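Local coordinates for protein esterase (Xanthomonas oryzae pv. oryzae, PDB 3H2G) that hydrolyses ester bonds while degrading the rice cell wall, and so contributes to the virulence of this plant pathogen, at residues 173-178 and 375-380; 88-93 and 273-278; 151-156 and 194-199. All coordinates share one frame; numbering follows the deposited sequence.

Contact 1 of 3, residues 173-178 and 375-380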
loop_
_atom_site.group_PDB
_atom_site.type_symbol
_atom_site.label_atom_id
_atom_site.label_comp_id
_atom_site.label_asym_id
_atom_site.label_seq_id
_atom_site.Cartn_x
_atom_site.Cartn_y
_atom_site.Cartn_z
ATOM N N SER A 173 5.576 -2.655 6.514
ATOM C CA SER A 173 4.302 -3.339 6.351
ATOM C C SER A 173 3.423 -2.450 5.478
ATOM O O SER A 173 3.776 -1.307 5.190
ATOM C CB SER A 173 3.630 -3.600 7.701
ATOM O OG SER A 173 2.523 -4.476 7.536
ATOM N N GLY A 174 2.289 -2.986 5.047
ATOM C CA GLY A 174 1.380 -2.237 4.201
ATOM C C GLY A 174 0.258 -3.160 3.778
ATOM O O GLY A 174 0.424 -4.382 3.774
ATOM N N TYR A 175 -0.879 -2.578 3.412
ATOM C CA TYR A 175 -2.053 -3.345 3.015
ATOM C C TYR A 175 -2.523 -3.029 1.596
ATOM O O TYR A 175 -2.597 -1.862 1.208
ATOM C CB TYR A 175 -3.182 -3.074 4.023
ATOM C CG TYR A 175 -4.584 -3.271 3.484
ATOM C CD1 TYR A 175 -5.063 -4.543 3.167
ATOM C CD2 TYR A 175 -5.420 -2.177 3.262
ATOM C CE1 TYR A 175 -6.341 -4.720 2.639
ATOM C CE2 TYR A 175 -6.698 -2.344 2.732
ATOM C CZ TYR A 175 -7.150 -3.618 2.421
ATOM O OH TYR A 175 -8.404 -3.785 1.881
ATOM N N SER A 176 -2.826 -4.085 0.837
ATOM C CA SER A 176 -3.316 -3.985 -0.542
ATOM C C SER A 176 -2.252 -3.381 -1.463
ATOM O O SER A 176 -1.182 -3.968 -1.637
ATOM C CB SER A 176 -4.601 -3.147 -0.575
ATOM O OG SER A 176 -5.334 -3.387 -1.768
ATOM N N GLN A 177 -2.531 -2.233 -2.077
ATOM C CA GLN A 177 -1.506 -1.615 -2.915
ATOM C C GLN A 177 -0.317 -1.408 -1.985
ATOM O O GLN A 177 0.838 -1.494 -2.402
ATOM C CB GLN A 177 -1.936 -0.243 -3.449
ATOM C CG GLN A 177 -0.783 0.470 -4.175
ATOM C CD GLN A 177 -1.018 1.950 -4.437
ATOM O OE1 GLN A 177 -0.133 2.646 -4.949
ATOM N NE2 GLN A 177 -2.198 2.439 -4.091
ATOM N N GLY A 178 -0.626 -1.139 -0.716
ATOM C CA GLY A 178 0.402 -0.915 0.287
ATOM C C GLY A 178 1.279 -2.126 0.527
ATOM O O GLY A 178 2.409 -1.990 1.001
ATOM N N PHE A 375 -15.013 -8.509 -1.125
ATOM C CA PHE A 375 -15.056 -7.757 0.126
ATOM C C PHE A 375 -14.239 -8.375 1.252
ATOM O O PHE A 375 -14.013 -7.736 2.283
ATOM C CB PHE A 375 -16.505 -7.582 0.589
ATOM C CG PHE A 375 -17.347 -6.775 -0.355
ATOM C CD1 PHE A 375 -18.015 -7.387 -1.411
ATOM C CD2 PHE A 375 -17.446 -5.395 -0.207
ATOM C CE1 PHE A 375 -18.771 -6.633 -2.309
ATOM C CE2 PHE A 375 -18.198 -4.632 -1.101
ATOM C CZ PHE A 375 -18.861 -5.256 -2.153
ATOM N N ALA A 376 -13.800 -9.615 1.071
ATOM C CA ALA A 376 -13.000 -10.272 2.098
ATOM C C ALA A 376 -11.625 -9.615 2.132
ATOM O O ALA A 376 -10.872 -9.764 3.096
ATOM C CB ALA A 376 -12.872 -11.764 1.798
ATOM N N HIS A 377 -11.310 -8.879 1.067
ATOM C CA HIS A 377 -10.033 -8.184 0.947
ATOM C C HIS A 377 -9.856 -7.186 2.094
ATOM O O HIS A 377 -8.838 -7.196 2.784
ATOM C CB HIS A 377 -9.972 -7.456 -0.403
ATOM C CG HIS A 377 -8.661 -6.777 -0.680
ATOM N ND1 HIS A 377 -7.462 -7.455 -0.726
ATOM C CD2 HIS A 377 -8.371 -5.483 -0.963
ATOM C CE1 HIS A 377 -6.490 -6.610 -1.026
ATOM N NE2 HIS A 377 -7.017 -5.407 -1.177
ATOM N N MET A 378 -10.860 -6.337 2.299
ATOM C CA MET A 378 -10.804 -5.324 3.347
ATOM C C MET A 378 -10.675 -5.889 4.759
ATOM O O MET A 378 -10.127 -5.233 5.649
ATOM C CB MET A 378 -12.034 -4.411 3.262
ATOM C CG MET A 378 -12.075 -3.535 2.010
ATOM S SD MET A 378 -12.495 -4.431 0.491
ATOM C CE MET A 378 -14.275 -4.216 0.480
ATOM N N LEU A 379 -11.174 -7.103 4.965
ATOM C CA LEU A 379 -11.102 -7.737 6.277
ATOM C C LEU A 379 -9.661 -8.050 6.683
ATOM O O LEU A 379 -9.345 -8.098 7.869
ATOM C CB LEU A 379 -11.913 -9.036 6.285
ATOM C CG LEU A 379 -13.397 -8.921 5.931
ATOM C CD1 LEU A 379 -14.014 -10.312 5.850
ATOM C CD2 LEU A 379 -14.108 -8.071 6.974
ATOM N N THR A 380 -8.788 -8.252 5.699
ATOM C CA THR A 380 -7.394 -8.587 5.990
ATOM C C THR A 380 -6.568 -7.447 6.558
ATOM O O THR A 380 -5.527 -7.685 7.165
ATOM C CB THR A 380 -6.652 -9.123 4.740
ATOM O OG1 THR A 380 -6.499 -8.072 3.776
ATOM C CG2 THR A 380 -7.423 -10.276 4.115
#
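The rings of Tyr175 and His377 meet obliquely, their planes 34° apart and their centroids separated by 5.1 Å. CE1 of Tyr175 lies over one face of the imidazole, displaced toward its rim, whereas Ser176 OG comes to the imidazole edge in its plane. On the tyrosine, one face has Ser176 CB above its centre, and His377 O sits at the ring edge. The in-plane approach of the serine oxygen produces the one hydrogen bond between the segments, Ser176 OG to His377 NE2 at 2.7 Å. His377 reaches it because its CG is anti to the backbone N, which swings the ring off the helix toward residues 173-178. On its far side, ND1 bonds to Asp336 OD2, so the imidazole is held at both nitrogens and its rotation is fixed.

This geometry fits the nucleophile elbow and Ser-His-Asp triad of an alpha/beta hydrolase, with Ser176 the probable nucleophile. Its phi and psi of 65° and -118° are those of the strained turn between strand 169-175 and helix 177-192. Two glycines permit that tight turn: Gly178 O comes within 3.4 Å of Gly174 CA, where no side chain intervenes.

The phenol end of Tyr175 continues past the imidazole to the helix backbone, its OH lying 3.2 Å from Met378 CA and 3.3 Å from His377 CD2. Thr380 crosses the tyrosine at about a right angle, OG1 standing 3.5 Å from Tyr175 CE1. The same hydroxyl donates to His377 O over 2.7 Å, in the carbonyl plane, and is also hydrogen-bonded to Ser206 OG; His377 O receives Thr380 N as well.

Contact 2 of 3, residues 88-93 and 273-278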
loop_
_atom_site.group_PDB
_atom_site.type_symbol
_atom_site.label_atom_id
_atom_site.label_comp_id
_atom_site.label_asym_id
_atom_site.label_seq_id
_atom_site.Cartn_x
_atom_site.Cartn_y
_atom_site.Cartn_z
ATOM N N THR A 88 -5.060 1.454 -2.062
ATOM C CA THR A 88 -5.459 2.278 -3.200
ATOM C C THR A 88 -6.252 3.509 -2.786
ATOM O O THR A 88 -7.230 3.414 -2.040
ATOM C CB THR A 88 -6.307 1.470 -4.207
ATOM O OG1 THR A 88 -5.621 0.258 -4.539
ATOM C CG2 THR A 88 -6.527 2.278 -5.488
ATOM N N GLU A 89 -5.820 4.666 -3.277
ATOM C CA GLU A 89 -6.478 5.931 -2.977
ATOM C C GLU A 89 -6.717 6.704 -4.270
ATOM O O GLU A 89 -5.764 7.116 -4.936
ATOM C CB GLU A 89 -5.611 6.772 -2.035
ATOM C CG GLU A 89 -6.228 8.120 -1.693
ATOM C CD GLU A 89 -7.548 7.974 -0.964
ATOM O OE1 GLU A 89 -7.523 7.590 0.222
ATOM O OE2 GLU A 89 -8.607 8.229 -1.578
ATOM N N ALA A 90 -7.987 6.896 -4.615
ATOM C CA ALA A 90 -8.356 7.616 -5.833
ATOM C C ALA A 90 -8.672 9.090 -5.584
ATOM O O ALA A 90 -8.764 9.869 -6.534
ATOM C CB ALA A 90 -9.548 6.937 -6.500
ATOM N N LEU A 91 -8.857 9.473 -4.322
ATOM C CA LEU A 91 -9.145 10.875 -4.005
ATOM C C LEU A 91 -7.806 11.587 -3.876
ATOM O O LEU A 91 -7.102 11.434 -2.879
ATOM C CB LEU A 91 -9.933 11.000 -2.693
ATOM C CG LEU A 91 -10.438 12.414 -2.360
ATOM C CD1 LEU A 91 -11.561 12.794 -3.318
ATOM C CD2 LEU A 91 -10.940 12.472 -0.923
ATOM N N ARG A 92 -7.462 12.366 -4.897
ATOM C CA ARG A 92 -6.194 13.086 -4.943
ATOM C C ARG A 92 -5.782 13.835 -3.678
ATOM O O ARG A 92 -4.638 13.733 -3.243
ATOM C CB ARG A 92 -6.197 14.066 -6.124
ATOM C CG ARG A 92 -5.048 15.072 -6.094
ATOM C CD ARG A 92 -5.023 15.957 -7.329
ATOM N NE ARG A 92 -4.407 15.285 -8.470
ATOM C CZ ARG A 92 -5.051 14.935 -9.579
ATOM N NH1 ARG A 92 -6.349 15.189 -9.711
ATOM N NH2 ARG A 92 -4.392 14.330 -10.559
ATOM N N ALA A 93 -6.713 14.573 -3.083
ATOM C CA ALA A 93 -6.410 15.379 -1.898
ATOM C C ALA A 93 -6.277 14.641 -0.565
ATOM O O ALA A 93 -5.804 15.215 0.416
ATOM C CB ALA A 93 -7.458 16.485 -1.763
ATOM N N GLN A 273 -13.075 12.159 -6.525
ATOM C CA GLN A 273 -13.871 11.109 -5.897
ATOM C C GLN A 273 -13.054 9.986 -5.270
ATOM O O GLN A 273 -11.977 9.639 -5.746
ATOM C CB GLN A 273 -14.825 10.488 -6.918
ATOM C CG GLN A 273 -15.995 11.364 -7.323
ATOM C CD GLN A 273 -16.815 10.733 -8.432
ATOM O OE1 GLN A 273 -16.467 10.829 -9.608
ATOM N NE2 GLN A 273 -17.899 10.063 -8.060
ATOM N N SER A 274 -13.585 9.415 -4.195
ATOM C CA SER A 274 -12.934 8.291 -3.532
ATOM C C SER A 274 -13.441 7.049 -4.263
ATOM O O SER A 274 -14.468 7.107 -4.936
ATOM C CB SER A 274 -13.358 8.219 -2.068
ATOM O OG SER A 274 -14.743 7.926 -1.967
ATOM N N LEU A 275 -12.729 5.933 -4.133
ATOM C CA LEU A 275 -13.153 4.696 -4.781
ATOM C C LEU A 275 -14.496 4.249 -4.214
ATOM O O LEU A 275 -15.326 3.682 -4.928
ATOM C CB LEU A 275 -12.114 3.596 -4.567
ATOM C CG LEU A 275 -10.818 3.738 -5.363
ATOM C CD1 LEU A 275 -9.836 2.659 -4.940
ATOM C CD2 LEU A 275 -11.122 3.640 -6.853
ATOM N N THR A 276 -14.698 4.508 -2.925
ATOM C CA THR A 276 -15.941 4.151 -2.250
ATOM C C THR A 276 -17.110 4.856 -2.928
ATOM O O THR A 276 -18.131 4.237 -3.238
ATOM C CB THR A 276 -15.916 4.576 -0.765
ATOM O OG1 THR A 276 -14.950 3.794 -0.055
ATOM C CG2 THR A 276 -17.283 4.380 -0.135
ATOM N N ASP A 277 -16.949 6.157 -3.147
ATOM C CA ASP A 277 -17.974 6.965 -3.791
ATOM C C ASP A 277 -18.243 6.460 -5.206
ATOM O O ASP A 277 -19.395 6.301 -5.610
ATOM C CB ASP A 277 -17.534 8.434 -3.816
ATOM C CG ASP A 277 -18.476 9.317 -4.614
ATOM O OD1 ASP A 277 -19.666 8.966 -4.739
ATOM O OD2 ASP A 277 -18.027 10.375 -5.106
ATOM N N MET A 278 -17.177 6.200 -5.954
ATOM C CA MET A 278 -17.326 5.713 -7.318
ATOM C C MET A 278 -18.075 4.389 -7.381
ATOM O O MET A 278 -18.934 4.193 -8.240
ATOM C CB MET A 278 -15.959 5.546 -7.981
ATOM C CG MET A 278 -15.282 6.849 -8.349
ATOM S SD MET A 278 -13.765 6.537 -9.267
ATOM C CE MET A 278 -12.543 7.253 -8.160
HETATM O O HOH W 1 -10.064 6.114 -2.696
#
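A water molecule between Ala90 and Leu275 is gripped by three protein atoms. It accepts from Ala90 N at 2.9 Å and from Leu275 N at 3.0 Å, and donates to Glu89 OE2 at 2.8 Å. Glu89 OE2 has a second donor, Leu91 N, at 3.0 Å, met through its anti lone pair with an N-H...O angle of 153°. Glu89 therefore folds back over its own loop and positions the water for the first turn of helix 275-280. The start of this helix is capped within its own segment: Ser274, the N-cap residue, takes the N-H of Asp277 on OG at 3.1 Å and 162°.

Around this polar bridge the touching is apolar. Ala90 CB points into the helix start and meets Met278 CE at 3.4 Å and Leu275 CG at 3.6 Å. Thr88 sets CG2 anti to its backbone N, bringing the methyl to Leu275 CD1 at 3.4 Å, while OG1 is hydrogen-bonded to Tyr138 OH. Both methyl pairs are pressed closer than carbons normally come, a sign of tight packing. Leu91 lays CD1 along the backbone of Gln273 and Ser274. Helix 231-246 also packs here through Tyr237, which touches Thr88 and Ala90 and whose OH bonds to Glu89 O.

Residues 88-93 belong to the loop after strand 79-85, a position that in many alpha/beta hydrolases helps to border the active site; Thr88 indeed lies near the probable triad. Since Ala90 O and Gln273 O are both acceptors and Leu91 N approaches Gln273 O at a poor angle, polar cohesion between the segments rests on the water, with close methyl packing supplying the direct contact.

Contact 3 of 3, residues 151-156 and 194-199; sequences AMRAAR and SKEFHL
Glu196 is fully extended, with CG anti to the backbone N (chi1 -179°), and so reaches straight toward helix 141-162; Arg153 and Arg156 each leave that helix with CG beside the backbone N and run extended from CG to NE. The outcome is two different arginine contacts. Arg153 takes the carboxylate side-on in a salt bridge, NE to Glu196 OE1 at 2.8 Å and NH2 to Glu196 OE2 at 2.9 Å. Both oxygens are met on their syn side, and the two flat groups are only 9° from coplanar. The third nitrogen, NH1, pairs with Asp150, so the guanidinium lies between two acids.

Arg156 instead addresses the backbone: NH1 donates to Glu196 O over 2.9 Å, nearly straight at 172°, although from above the carbonyl plane. Two waters extend this grip, one joining Arg156 NH1 to Glu196 OE1, the other joining NH2 to His198 N.

Phe197 packs against both arginines. Its CE1 lies over one face of the Arg156 guanidinium, 3.5 Å from NH1, and its ring edge points at Arg153 CG. One ring face carries Glu196 CG. The Met152 sulfur makes an oblique Met-aromatic contact, SD standing 5.1 Å from the Phe197 ring centroid.

Helix 141-162 links the parallel strands 119-123 and 169-175 in a beta-alpha-beta crossover, and residues 194-199 lead out of the next crossover helix into strand 198-205. The contact thus joins consecutive crossover units flanking the central sheet of an alpha/beta-hydrolase fold.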
loop_
_atom_site.group_PDB
_atom_site.type_symbol
_atom_site.label_atom_id
_atom_site.label_comp_id
_atom_site.label_asym_id
_atom_site.label_seq_id
_atom_site.Cartn_x
_atom_site.Cartn_y
_atom_site.Cartn_z
ATOM N N ALA A 151 9.956 9.394 3.084
ATOM C CA ALA A 151 9.030 9.765 4.149
ATOM C C ALA A 151 9.680 9.375 5.470
ATOM O O ALA A 151 9.589 10.103 6.460
ATOM C CB ALA A 151 7.701 9.027 3.983
ATOM N N MET A 152 10.340 8.219 5.480
ATOM C CA MET A 152 11.012 7.740 6.679
ATOM C C MET A 152 12.201 8.639 7.013
ATOM O O MET A 152 12.495 8.890 8.182
ATOM C CB MET A 152 11.474 6.293 6.479
ATOM C CG MET A 152 10.327 5.319 6.264
ATOM S SD MET A 152 10.886 3.599 6.168
ATOM C CE MET A 152 10.951 3.207 7.852
ATOM N N ARG A 153 12.884 9.127 5.981
ATOM C CA ARG A 153 14.021 10.015 6.191
ATOM C C ARG A 153 13.545 11.317 6.834
ATOM O O ARG A 153 14.132 11.787 7.811
ATOM C CB ARG A 153 14.715 10.309 4.860
ATOM C CG ARG A 153 15.502 9.127 4.322
ATOM C CD ARG A 153 16.004 9.376 2.907
ATOM N NE ARG A 153 16.997 8.383 2.513
ATOM C CZ ARG A 153 17.393 8.171 1.262
ATOM N NH1 ARG A 153 16.872 8.880 0.267
ATOM N NH2 ARG A 153 18.321 7.260 1.008
ATOM N N ALA A 154 12.471 11.886 6.295
ATOM C CA ALA A 154 11.921 13.134 6.820
ATOM C C ALA A 154 11.348 12.943 8.224
ATOM O O ALA A 154 11.523 13.795 9.096
ATOM C CB ALA A 154 10.852 13.668 5.878
ATOM N N ALA A 155 10.661 11.825 8.443
ATOM C CA ALA A 155 10.092 11.538 9.754
ATOM C C ALA A 155 11.202 11.459 10.801
ATOM O O ALA A 155 11.029 11.904 11.935
ATOM C CB ALA A 155 9.314 10.223 9.715
ATOM N N ARG A 156 12.342 10.883 10.427
ATOM C CA ARG A 156 13.461 10.772 11.356
ATOM C C ARG A 156 13.945 12.151 11.797
ATOM O O ARG A 156 14.438 12.319 12.916
ATOM C CB ARG A 156 14.610 9.976 10.721
ATOM C CG ARG A 156 14.431 8.469 10.863
ATOM C CD ARG A 156 15.552 7.691 10.182
ATOM N NE ARG A 156 15.609 6.305 10.641
ATOM C CZ ARG A 156 16.432 5.388 10.141
ATOM N NH1 ARG A 156 17.265 5.709 9.164
ATOM N NH2 ARG A 156 16.432 4.154 10.629
ATOM N N SER A 194 20.959 -0.717 3.095
ATOM C CA SER A 194 21.028 -1.491 4.330
ATOM C C SER A 194 21.767 -0.797 5.476
ATOM O O SER A 194 21.531 -1.111 6.641
ATOM C CB SER A 194 21.649 -2.869 4.068
ATOM O OG SER A 194 22.969 -2.763 3.574
ATOM N N LYS A 195 22.654 0.143 5.164
ATOM C CA LYS A 195 23.370 0.836 6.232
ATOM C C LYS A 195 22.484 1.900 6.878
ATOM O O LYS A 195 22.499 2.075 8.095
ATOM C CB LYS A 195 24.652 1.496 5.713
ATOM C CG LYS A 195 25.414 2.239 6.813
ATOM C CD LYS A 195 26.680 2.912 6.304
ATOM C CE LYS A 195 27.392 3.638 7.443
ATOM N NZ LYS A 195 28.676 4.270 7.025
ATOM N N GLU A 196 21.705 2.600 6.058
ATOM C CA GLU A 196 20.824 3.656 6.549
ATOM C C GLU A 196 19.607 3.131 7.312
ATOM O O GLU A 196 19.180 3.733 8.302
ATOM C CB GLU A 196 20.353 4.523 5.379
ATOM C CG GLU A 196 19.440 5.679 5.778
ATOM C CD GLU A 196 19.090 6.562 4.599
ATOM O OE1 GLU A 196 18.334 7.541 4.781
ATOM O OE2 GLU A 196 19.575 6.274 3.485
ATOM N N PHE A 197 19.052 2.018 6.843
ATOM C CA PHE A 197 17.876 1.414 7.467
ATOM C C PHE A 197 18.151 -0.022 7.897
ATOM O O PHE A 197 18.287 -0.908 7.051
ATOM C CB PHE A 197 16.703 1.414 6.483
ATOM C CG PHE A 197 16.300 2.781 6.022
ATOM C CD1 PHE A 197 15.567 3.621 6.853
ATOM C CD2 PHE A 197 16.654 3.232 4.756
ATOM C CE1 PHE A 197 15.189 4.897 6.428
ATOM C CE2 PHE A 197 16.281 4.506 4.321
ATOM C CZ PHE A 197 15.547 5.338 5.163
ATOM N N HIS A 198 18.229 -0.250 9.206
ATOM C CA HIS A 198 18.470 -1.587 9.736
ATOM C C HIS A 198 17.137 -2.323 9.727
ATOM O O HIS A 198 16.410 -2.337 10.720
ATOM C CB HIS A 198 19.033 -1.505 11.163
ATOM C CG HIS A 198 19.220 -2.838 11.821
ATOM N ND1 HIS A 198 19.495 -3.988 11.110
ATOM C CD2 HIS A 198 19.217 -3.197 13.127
ATOM C CE1 HIS A 198 19.654 -4.995 11.949
ATOM N NE2 HIS A 198 19.491 -4.543 13.180
ATOM N N LEU A 199 16.831 -2.931 8.587
ATOM C CA LEU A 199 15.583 -3.654 8.385
ATOM C C LEU A 199 15.603 -5.017 9.074
ATOM O O LEU A 199 16.421 -5.877 8.742
ATOM C CB LEU A 199 15.349 -3.810 6.880
ATOM C CG LEU A 199 13.980 -4.243 6.359
ATOM C CD1 LEU A 199 12.896 -3.289 6.853
ATOM C CD2 LEU A 199 14.025 -4.252 4.836
HETATM O O HOH W 2 18.360 1.891 11.016
HETATM O O HOH W 3 17.496 8.059 7.425
#

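Along the chain the segments run 88-93, 151-156, 173-178, 194-199, 273-278 and 375-380, so contact 1 crosses both others in sequence, while contact 3 falls wholly between the two halves of contact 2. Contacts 1 and 2 have centres about 16 Å apart and touch where the side chain of Gln177 packs on Thr88. Contact 3 is more remote, its centre about 24 Å from that of contact 1 and about 29 Å from that of contact 2. Strands 169-175 and 198-205, neighbours in the mixed sheet, connect contacts 1 and 3. The probable catalytic centre at contact 1 thus adjoins contact 2, while contact 3 is packing at the far end of neighbouring strands, well away from it.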